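PDB 3CT8: putative glyoxalase from Bacillus halodurans C-125, which binds zinc and is probably a glyoxalase-like lyase of the vicinal oxygen chelate superfamily. Local coordinates for residues V131-E134 against K140-I143; W38-G43 against T104-E109. All blocks are in the same frame, centred on the assembly; numbering follows the deposited sequence.

Contact 1 of 2, residues V131-E134 against K140-I143; sequences VFCE and KVEI. With ZN (zinc ion), chain B.
Glu142 holds the zinc ion through OE1 at 2.1 Å and lies alongside Phe132, the two side chains pointing the same way from neighbouring strands. The methylene CG of Glu142 sits over one ring face of Phe132, 3.9 Å from the ring centroid, a CH-pi contact. Farther out, OE1 of Glu142 comes within 3.1 Å of Phe132 CE2, the carboxylate plane turned 40° from the ring. The arm reaches this far because CG of Glu142 is anti to the backbone N (chi1 178°) and the chain beyond stays extended. The second oxygen, OE2, is hydrogen-bonded to His128, so the metal and a histidine between them restrain the rotation of the carboxylate. His89 and His23 of the second subunit also bind the zinc, placing the site between chains. A metal-binding glutamate on a sheet strand, with histidines completing the site, is consistent with the vicinal oxygen chelate family.

Behind this first shell lies an antiparallel register. Phe132 and Glu142 are directly paired, their CA atoms 4.6 Å apart, which puts both side chains on one face. Reciprocal backbone hydrogen bonds bracket them, joining Cys133 with Val141 and Val131 with Ile143. Cys133 N reaches Val141 O at 2.7 Å. Ile143 N lies 3.1 Å from Val131 O. The opposite face carries Val131, Cys133, Val141 and Ile143, where Cys133 SG rests against Val141 CB at 3.7 Å.

The two segments form a beta hairpin at one side of a three-stranded sheet, with 140-144 in the middle, parallel to 86-93. Helix 97-110 packs on Val131, Cys133 and Ile143, while helix 31-44 meets Cys133 and Val141, so the apolar face is buried under helices and the other presents the metal ligand.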
loop_
_atom_site.group_PDB
_atom_site.type_symbol
_atom_site.label_atom_id
_atom_site.label_comp_id
_atom_site.label_asym_id
_atom_site.label_seq_id
_atom_site.Cartn_x
_atom_site.Cartn_y
_atom_site.Cartn_z
ATOM N N VAL A 131 -13.418 11.703 -0.134
ATOM C CA VAL A 131 -14.261 10.844 -0.972
ATOM C C VAL A 131 -13.696 9.464 -0.909
ATOM O O VAL A 131 -12.483 9.257 -0.978
ATOM C CB VAL A 131 -14.389 11.265 -2.465
ATOM C CG1 VAL A 131 -13.029 11.441 -3.189
ATOM C CG2 VAL A 131 -15.296 10.267 -3.219
ATOM N N PHE A 132 -14.592 8.522 -0.714
ATOM C CA PHE A 132 -14.282 7.118 -0.674
ATOM C C PHE A 132 -14.956 6.472 -1.880
ATOM O O PHE A 132 -16.156 6.705 -2.173
ATOM C CB PHE A 132 -14.776 6.480 0.616
ATOM C CG PHE A 132 -14.040 6.923 1.862
ATOM C CD1 PHE A 132 -14.450 8.008 2.595
ATOM C CD2 PHE A 132 -12.966 6.196 2.334
ATOM C CE1 PHE A 132 -13.766 8.398 3.752
ATOM C CE2 PHE A 132 -12.301 6.586 3.489
ATOM C CZ PHE A 132 -12.724 7.683 4.194
ATOM N N CYS A 133 -14.173 5.652 -2.583
ATOM C CA CYS A 133 -14.667 4.974 -3.786
ATOM C C CYS A 133 -14.040 3.599 -3.961
ATOM O O CYS A 133 -13.251 3.131 -3.125
ATOM C CB CYS A 133 -14.399 5.821 -5.034
ATOM S SG CYS A 133 -12.631 5.994 -5.515
ATOM N N GLU A 134 -14.384 2.956 -5.060
ATOM C CA GLU A 134 -13.861 1.615 -5.336
ATOM C C GLU A 134 -13.224 1.515 -6.697
ATOM O O GLU A 134 -13.764 2.016 -7.681
ATOM C CB GLU A 134 -14.953 0.531 -5.271
ATOM C CG GLU A 134 -15.493 0.155 -3.902
ATOM C CD GLU A 134 -16.583 -0.943 -3.983
ATOM O OE1 GLU A 134 -17.283 -1.002 -4.999
ATOM O OE2 GLU A 134 -16.761 -1.722 -3.026
ATOM N N LYS A 140 -10.815 -0.382 -1.928
ATOM C CA LYS A 140 -11.294 0.923 -1.444
ATOM C C LYS A 140 -10.195 1.977 -1.629
ATOM O O LYS A 140 -9.011 1.738 -1.335
ATOM C CB LYS A 140 -11.811 0.848 0.017
ATOM C CG LYS A 140 -12.399 2.165 0.530
ATOM C CD LYS A 140 -13.152 2.029 1.838
ATOM C CE LYS A 140 -12.299 1.714 3.039
ATOM N NZ LYS A 140 -13.103 1.597 4.345
ATOM N N VAL A 141 -10.615 3.115 -2.182
ATOM C CA VAL A 141 -9.754 4.226 -2.497
ATOM C C VAL A 141 -10.324 5.507 -1.925
ATOM O O VAL A 141 -11.504 5.807 -2.087
ATOM C CB VAL A 141 -9.595 4.406 -4.026
ATOM C CG1 VAL A 141 -8.576 5.496 -4.310
ATOM C CG2 VAL A 141 -9.123 3.141 -4.676
ATOM N N GLU A 142 -9.437 6.235 -1.262
ATOM C CA GLU A 142 -9.728 7.507 -0.580
ATOM C C GLU A 142 -8.812 8.659 -0.986
ATOM O O GLU A 142 -7.597 8.504 -1.175
ATOM C CB GLU A 142 -9.596 7.273 0.946
ATOM C CG GLU A 142 -9.802 8.462 1.874
ATOM C CD GLU A 142 -9.421 8.083 3.315
ATOM O OE1 GLU A 142 -9.262 6.848 3.544
ATOM O OE2 GLU A 142 -9.251 8.965 4.195
ATOM N N ILE A 143 -9.439 9.816 -1.149
ATOM C CA ILE A 143 -8.722 11.089 -1.466
ATOM C C ILE A 143 -9.161 12.059 -0.356
ATOM O O ILE A 143 -10.338 12.373 -0.210
ATOM C CB ILE A 143 -8.912 11.627 -2.909
ATOM C CG1 ILE A 143 -8.515 10.564 -3.926
ATOM C CG2 ILE A 143 -8.071 12.837 -3.129
ATOM C CD1 ILE A 143 -9.615 9.537 -4.135
HETATM ZN ZN ZN B . -8.509 5.931 5.305
#

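Contact 2 of 2, residues W38-G43 against T104-E109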
loop_
_atom_site.group_PDB
_atom_site.type_symbol
_atom_site.label_atom_id
_atom_site.label_comp_id
_atom_site.label_asym_id
_atom_site.label_seq_id
_atom_site.Cartn_x
_atom_site.Cartn_y
_atom_site.Cartn_z
ATOM N N TRP A 38 -6.984 3.608 -12.878
ATOM C CA TRP A 38 -5.756 4.174 -12.308
ATOM C C TRP A 38 -5.117 5.208 -13.193
ATOM O O TRP A 38 -4.566 6.163 -12.720
ATOM C CB TRP A 38 -4.786 3.069 -11.889
ATOM C CG TRP A 38 -5.364 2.293 -10.750
ATOM C CD1 TRP A 38 -5.981 1.066 -10.799
ATOM C CD2 TRP A 38 -5.499 2.761 -9.403
ATOM N NE1 TRP A 38 -6.408 0.707 -9.534
ATOM C CE2 TRP A 38 -6.119 1.731 -8.661
ATOM C CE3 TRP A 38 -5.077 3.917 -8.736
ATOM C CZ2 TRP A 38 -6.374 1.851 -7.273
ATOM C CZ3 TRP A 38 -5.323 4.039 -7.361
ATOM C CH2 TRP A 38 -5.989 3.028 -6.646
ATOM N N ASP A 39 -5.193 5.025 -14.491
ATOM C CA ASP A 39 -4.613 6.030 -15.371
ATOM C C ASP A 39 -5.321 7.351 -15.089
ATOM O O ASP A 39 -4.700 8.438 -15.043
ATOM C CB ASP A 39 -4.804 5.707 -16.855
ATOM C CG ASP A 39 -3.779 4.724 -17.417
ATOM O OD1 ASP A 39 -2.845 4.261 -16.717
ATOM O OD2 ASP A 39 -3.918 4.452 -18.636
ATOM N N TRP A 40 -6.642 7.227 -14.908
ATOM C CA TRP A 40 -7.500 8.386 -14.690
ATOM C C TRP A 40 -7.235 9.044 -13.357
ATOM O O TRP A 40 -6.913 10.242 -13.262
ATOM C CB TRP A 40 -9.014 8.081 -14.876
ATOM C CG TRP A 40 -9.794 9.225 -14.328
ATOM C CD1 TRP A 40 -9.945 10.448 -14.890
ATOM C CD2 TRP A 40 -10.421 9.297 -13.031
ATOM N NE1 TRP A 40 -10.646 11.283 -14.039
ATOM C CE2 TRP A 40 -10.953 10.593 -12.895
ATOM C CE3 TRP A 40 -10.583 8.391 -11.980
ATOM C CZ2 TRP A 40 -11.635 10.996 -11.763
ATOM C CZ3 TRP A 40 -11.266 8.789 -10.866
ATOM C CH2 TRP A 40 -11.790 10.086 -10.769
ATOM N N LEU A 41 -7.296 8.239 -12.312
ATOM C CA LEU A 41 -7.104 8.785 -10.964
ATOM C C LEU A 41 -5.706 9.333 -10.725
ATOM O O LEU A 41 -5.528 10.449 -10.244
ATOM C CB LEU A 41 -7.446 7.764 -9.891
ATOM C CG LEU A 41 -7.430 8.402 -8.494
ATOM C CD1 LEU A 41 -8.462 9.567 -8.358
ATOM C CD2 LEU A 41 -7.650 7.315 -7.418
ATOM N N LEU A 42 -4.723 8.512 -11.041
ATOM C CA LEU A 42 -3.319 8.856 -10.833
ATOM C C LEU A 42 -3.001 9.995 -11.765
ATOM O O LEU A 42 -2.177 10.839 -11.487
ATOM C CB LEU A 42 -2.393 7.652 -11.043
ATOM C CG LEU A 42 -2.665 6.474 -10.075
ATOM C CD1 LEU A 42 -1.623 5.323 -10.211
ATOM C CD2 LEU A 42 -2.718 6.994 -8.587
ATOM N N GLY A 43 -3.765 10.047 -12.845
ATOM C CA GLY A 43 -3.631 11.094 -13.846
ATOM C C GLY A 43 -4.104 12.374 -13.183
ATOM O O GLY A 43 -3.412 13.375 -13.155
ATOM N N THR A 104 -15.123 13.772 -6.918
ATOM C CA THR A 104 -16.398 13.116 -6.563
ATOM C C THR A 104 -17.351 13.188 -7.745
ATOM O O THR A 104 -18.007 12.206 -8.125
ATOM C CB THR A 104 -17.075 13.789 -5.336
ATOM O OG1 THR A 104 -16.229 13.661 -4.190
ATOM C CG2 THR A 104 -18.442 13.149 -5.008
ATOM N N GLN A 105 -17.414 14.378 -8.319
ATOM C CA GLN A 105 -18.259 14.613 -9.485
ATOM C C GLN A 105 -17.793 13.778 -10.647
ATOM O O GLN A 105 -18.619 13.203 -11.331
ATOM C CB GLN A 105 -18.385 16.082 -9.855
ATOM C CG GLN A 105 -19.512 16.725 -9.096
ATOM C CD GLN A 105 -20.878 16.073 -9.399
ATOM O OE1 GLN A 105 -21.792 16.100 -8.567
ATOM N NE2 GLN A 105 -21.000 15.453 -10.574
ATOM N N LYS A 106 -16.478 13.712 -10.848
ATOM C CA LYS A 106 -15.907 12.890 -11.928
ATOM C C LYS A 106 -16.244 11.453 -11.759
ATOM O O LYS A 106 -16.556 10.766 -12.721
ATOM C CB LYS A 106 -14.372 12.975 -12.096
ATOM C CG LYS A 106 -13.981 13.896 -13.213
ATOM C CD LYS A 106 -14.151 15.338 -12.881
ATOM C CE LYS A 106 -12.959 15.834 -12.167
ATOM N NZ LYS A 106 -11.774 15.888 -13.090
ATOM N N LEU A 107 -16.108 11.001 -10.523
ATOM C CA LEU A 107 -16.392 9.618 -10.192
ATOM C C LEU A 107 -17.828 9.304 -10.604
ATOM O O LEU A 107 -18.077 8.389 -11.392
ATOM C CB LEU A 107 -16.118 9.322 -8.714
ATOM C CG LEU A 107 -14.619 9.171 -8.395
ATOM C CD1 LEU A 107 -14.341 9.002 -6.884
ATOM C CD2 LEU A 107 -14.034 7.963 -9.193
ATOM N N LYS A 108 -18.758 10.126 -10.149
ATOM C CA LYS A 108 -20.169 9.875 -10.462
ATOM C C LYS A 108 -20.409 9.779 -11.954
ATOM O O LYS A 108 -21.091 8.889 -12.411
ATOM C CB LYS A 108 -21.133 10.897 -9.833
ATOM C CG LYS A 108 -21.123 10.896 -8.307
ATOM C CD LYS A 108 -22.248 11.711 -7.687
ATOM C CE LYS A 108 -23.570 10.989 -7.855
ATOM N NZ LYS A 108 -24.684 11.653 -7.106
ATOM N N GLU A 109 -19.783 10.657 -12.717
ATOM C CA GLU A 109 -19.963 10.674 -14.179
ATOM C C GLU A 109 -19.468 9.404 -14.852
ATOM O O GLU A 109 -20.150 8.835 -15.699
ATOM C CB GLU A 109 -19.240 11.856 -14.846
ATOM C CG GLU A 109 -19.733 13.236 -14.525
ATOM C CD GLU A 109 -18.938 14.292 -15.275
ATOM O OE1 GLU A 109 -17.760 14.031 -15.642
ATOM O OE2 GLU A 109 -19.491 15.389 -15.496
#
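Trp40 meets Lys106 and Leu107 between two helical segments whose backbones stand well apart, Trp40 CA lying 9.9 Å from Lys106 CA. The indole spans this gap. With chi1 at 167° it swings out opposite its own backbone N, which sends the six-membered ring toward helix 97-110. There, atoms on either side of CH2 meet different residues: CZ2 of Trp40 lies 3.4 Å from Lys106 CB, whereas Trp40 CZ3 is 3.3 Å from Leu107 CD2. Trp40 CH2, between them, is 3.5 Å from Leu107 CD2. Both neighbours approach obliquely to the ring. Leu107 crosses the indole at about a right angle, and Leu107 CG lies 3.8 Å from Trp40 CH2.

Lys106 offers CB and, less closely, CG. The rest is bent at three successive torsions, and NZ forms a salt bridge with Glu44, just beyond the 38-43 segment on the same helix as Trp40. Trp40 NE1 has a weak hydrogen bond to that carboxylate as well.

The contact joins helix 31-44, which follows strand 21-28, to helix 97-110, which follows strand 86-93; Leu107 also reaches strand 130-134. With 146 Å² buried in total, it is small and its direct touches are carbon against carbon. Its chemistry implies that apolar packing joins the segments, while the charged link between the two helices runs from Lys106 to Glu44, beside the indole.

From the N terminus, helix 31-44 supplies the first half of contact 2, and the 60 residues after its segment, mostly strands and loops, are closed into a loop when 104-109 returns to it. Contact 1 opens later and closes a much shorter loop, the five-residue turn between 131-134 and 140-143. The two are in series, neither nested nor crossing. They touch in space: Thr104 packs on Val131 and Leu107 on Cys133, while Trp38 and Leu41 pack on Val141. Contact 2 therefore joins the two helices to each other, and contact 1 joins the hairpin strands that both helices pack against.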